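Local coordinates for uncharacterized ATP-binding protein MJ1010 (Methanocaldococcus jannaschii DSM 2661, PDB 3BJO) that is of uncharacterised function but probably binds ATP, the crystallised C-terminal domain belonging to a family of the helix-turn-helix clan, at residues A[60-65]-A[86-91]. Sequence-based numbering, arbitrary orientation.
With FMT (formic acid), chain B.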
loop_
_atom_site.group_PDB
_atom_site.type_symbol
_atom_site.label_atom_id
_atom_site.label_comp_id
_atom_site.label_asym_id
_atom_site.label_seq_id
_atom_site.Cartn_x
_atom_site.Cartn_y
_atom_site.Cartn_z
ATOM N N ILE A 60 -0.903 -6.179 9.304
ATOM C CA ILE A 60 -1.839 -7.145 8.689
ATOM C C ILE A 60 -1.206 -8.500 8.334
ATOM O O ILE A 60 -0.142 -8.560 7.748
ATOM C CB ILE A 60 -2.539 -6.542 7.448
ATOM C CG1 ILE A 60 -3.447 -5.346 7.845
ATOM C CG2 ILE A 60 -3.397 -7.623 6.660
ATOM C CD1 ILE A 60 -4.621 -5.696 8.815
ATOM N N GLU A 61 -1.890 -9.577 8.668
ATOM C CA GLU A 61 -1.417 -10.936 8.317
ATOM C C GLU A 61 -1.374 -11.217 6.816
ATOM O O GLU A 61 -2.370 -10.972 6.098
ATOM C CB GLU A 61 -2.285 -11.957 9.015
ATOM C CG GLU A 61 -1.999 -12.015 10.536
ATOM C CD GLU A 61 -3.066 -12.729 11.299
ATOM O OE1 GLU A 61 -4.050 -13.164 10.693
ATOM O OE2 GLU A 61 -2.931 -12.863 12.524
ATOM N N VAL A 62 -0.237 -11.735 6.332
ATOM C CA VAL A 62 -0.107 -11.996 4.894
ATOM C C VAL A 62 -1.159 -13.015 4.398
ATOM O O VAL A 62 -1.485 -13.043 3.220
ATOM C CB VAL A 62 1.287 -12.501 4.489
ATOM C CG1 VAL A 62 2.338 -11.471 4.774
ATOM C CG2 VAL A 62 1.644 -13.846 5.165
ATOM N N ASP A 63 -1.659 -13.835 5.317
ATOM C CA ASP A 63 -2.583 -14.888 4.984
ATOM C C ASP A 63 -3.954 -14.324 4.581
ATOM O O ASP A 63 -4.804 -15.062 4.062
ATOM C CB ASP A 63 -2.722 -15.840 6.185
ATOM C CG ASP A 63 -1.529 -16.780 6.341
ATOM O OD1 ASP A 63 -0.688 -16.878 5.433
ATOM O OD2 ASP A 63 -1.446 -17.447 7.371
ATOM N N LYS A 64 -4.156 -13.012 4.805
ATOM C CA LYS A 64 -5.393 -12.335 4.371
ATOM C C LYS A 64 -5.392 -11.821 2.913
ATOM O O LYS A 64 -6.413 -11.406 2.403
ATOM C CB LYS A 64 -5.715 -11.167 5.328
ATOM C CG LYS A 64 -6.051 -11.666 6.734
ATOM C CD LYS A 64 -6.360 -10.499 7.622
ATOM C CE LYS A 64 -6.959 -10.963 8.923
ATOM N NZ LYS A 64 -6.735 -9.937 9.992
ATOM N N ILE A 65 -4.246 -11.868 2.263
ATOM C CA ILE A 65 -3.984 -11.190 0.983
ATOM C C ILE A 65 -3.200 -12.115 0.035
ATOM O O ILE A 65 -2.257 -12.773 0.484
ATOM C CB ILE A 65 -3.113 -9.900 1.214
ATOM C CG1 ILE A 65 -3.876 -8.894 2.083
ATOM C CG2 ILE A 65 -2.779 -9.216 -0.159
ATOM C CD1 ILE A 65 -2.938 -7.800 2.725
ATOM N N GLY A 86 4.953 -13.189 9.415
ATOM C CA GLY A 86 3.846 -13.403 8.481
ATOM C C GLY A 86 2.904 -12.213 8.486
ATOM O O GLY A 86 1.670 -12.373 8.506
ATOM N N THR A 87 3.480 -11.015 8.482
ATOM C CA THR A 87 2.667 -9.794 8.515
ATOM C C THR A 87 3.225 -8.734 7.549
ATOM O O THR A 87 4.370 -8.837 7.061
ATOM C CB THR A 87 2.543 -9.206 9.954
ATOM O OG1 THR A 87 3.841 -8.806 10.398
ATOM C CG2 THR A 87 1.971 -10.242 10.983
ATOM N N LEU A 88 2.411 -7.713 7.291
ATOM C CA LEU A 88 2.771 -6.627 6.434
ATOM C C LEU A 88 2.415 -5.355 7.214
ATOM O O LEU A 88 1.486 -5.378 8.076
ATOM C CB LEU A 88 1.928 -6.709 5.145
ATOM C CG LEU A 88 2.215 -7.829 4.159
ATOM C CD1 LEU A 88 0.872 -8.315 3.515
ATOM C CD2 LEU A 88 3.196 -7.287 3.091
ATOM N N LYS A 89 3.130 -4.260 6.937
ATOM C CA LYS A 89 2.777 -2.952 7.519
ATOM C C LYS A 89 2.962 -1.922 6.419
ATOM O O LYS A 89 3.723 -2.172 5.504
ATOM C CB LYS A 89 3.710 -2.579 8.700
ATOM C CG LYS A 89 3.596 -3.455 9.981
ATOM C CD LYS A 89 4.626 -2.994 11.087
ATOM C CE LYS A 89 4.563 -3.874 12.348
ATOM N NZ LYS A 89 5.618 -3.477 13.379
ATOM N N PRO A 90 2.307 -0.746 6.519
ATOM C CA PRO A 90 2.624 0.336 5.580
ATOM C C PRO A 90 4.102 0.738 5.687
ATOM O O PRO A 90 4.702 0.555 6.741
ATOM C CB PRO A 90 1.717 1.500 6.035
ATOM C CG PRO A 90 0.598 0.840 6.796
ATOM C CD PRO A 90 1.256 -0.356 7.484
ATOM N N GLN A 91 4.701 1.230 4.602
ATOM C CA GLN A 91 6.145 1.514 4.643
ATOM C C GLN A 91 6.477 2.688 5.501
ATOM O O GLN A 91 7.627 2.860 5.862
ATOM C CB GLN A 91 6.761 1.703 3.266
ATOM C CG GLN A 91 7.054 0.392 2.627
ATOM C CD GLN A 91 8.207 0.441 1.688
ATOM O OE1 GLN A 91 8.898 1.475 1.590
ATOM N NE2 GLN A 91 8.447 -0.685 0.975
HETATM C C FMT B . -4.223 -9.177 11.460
HETATM O O1 FMT B . -4.277 -9.254 10.230
HETATM O O2 FMT B . -3.206 -8.910 12.087
HETATM O O HOH W 1 -0.162 -14.462 8.017
#
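The carbonyl oxygen of Gly-86 takes up the N-H of Val-62, a water and the CA-H of Glu-61, just where the two-residue strand 60-61 gives way to a 3-10 turn. Val-62 N donates to Gly-86 O over 3.0 Å; the N-H points almost straight at the oxygen, yet the donor stands 48° out of the carbonyl plane. The water donates to Gly-86 O at 2.8 Å and accepts from Asp-63 N, so the first two amides of the turn are both linked to one carbonyl, while the CA-H contact is weaker. On the strand itself, Ile-60 and Leu-88 form an antiparallel hydrogen-bonded pair, with Ile-60 N to Leu-88 O at 2.8 Å and Leu-88 N to Ile-60 O, more bent, at 2.7 Å; Glu-61 faces Thr-87 as the next, non-hydrogen-bonded pair. This illustrates how an edge strand can be added to a beta hairpin: 60-61 lies beside 87-90, the middle strand of three, in the order 1-3-2. A hairpin following helix 67-75, with a short first strand beside it, is consistent with a winged-helix fold, the hairpin then being the wing. Gly-86, at positive phi, and Thr-87 together face Tyr-82 as a G1 beta bulge. On the face carrying Ile-60 and Leu-88, chi1 of -70° sets CG of Leu-88 beside its backbone N and against Val-62 CG1 (3.7 Å), the two side chains crossing near a right angle; Leu-88 CD1 meets Ile-65 CD1 at 3.9 Å, and Tyr-70 of helix 67-75 touches all three residues. Along the outer edge of 60-61, a formic acid molecule, probably from the crystallisation liquor, accepts at O1 from Glu-61 N, 2.9 Å away, and from Lys-64 NZ.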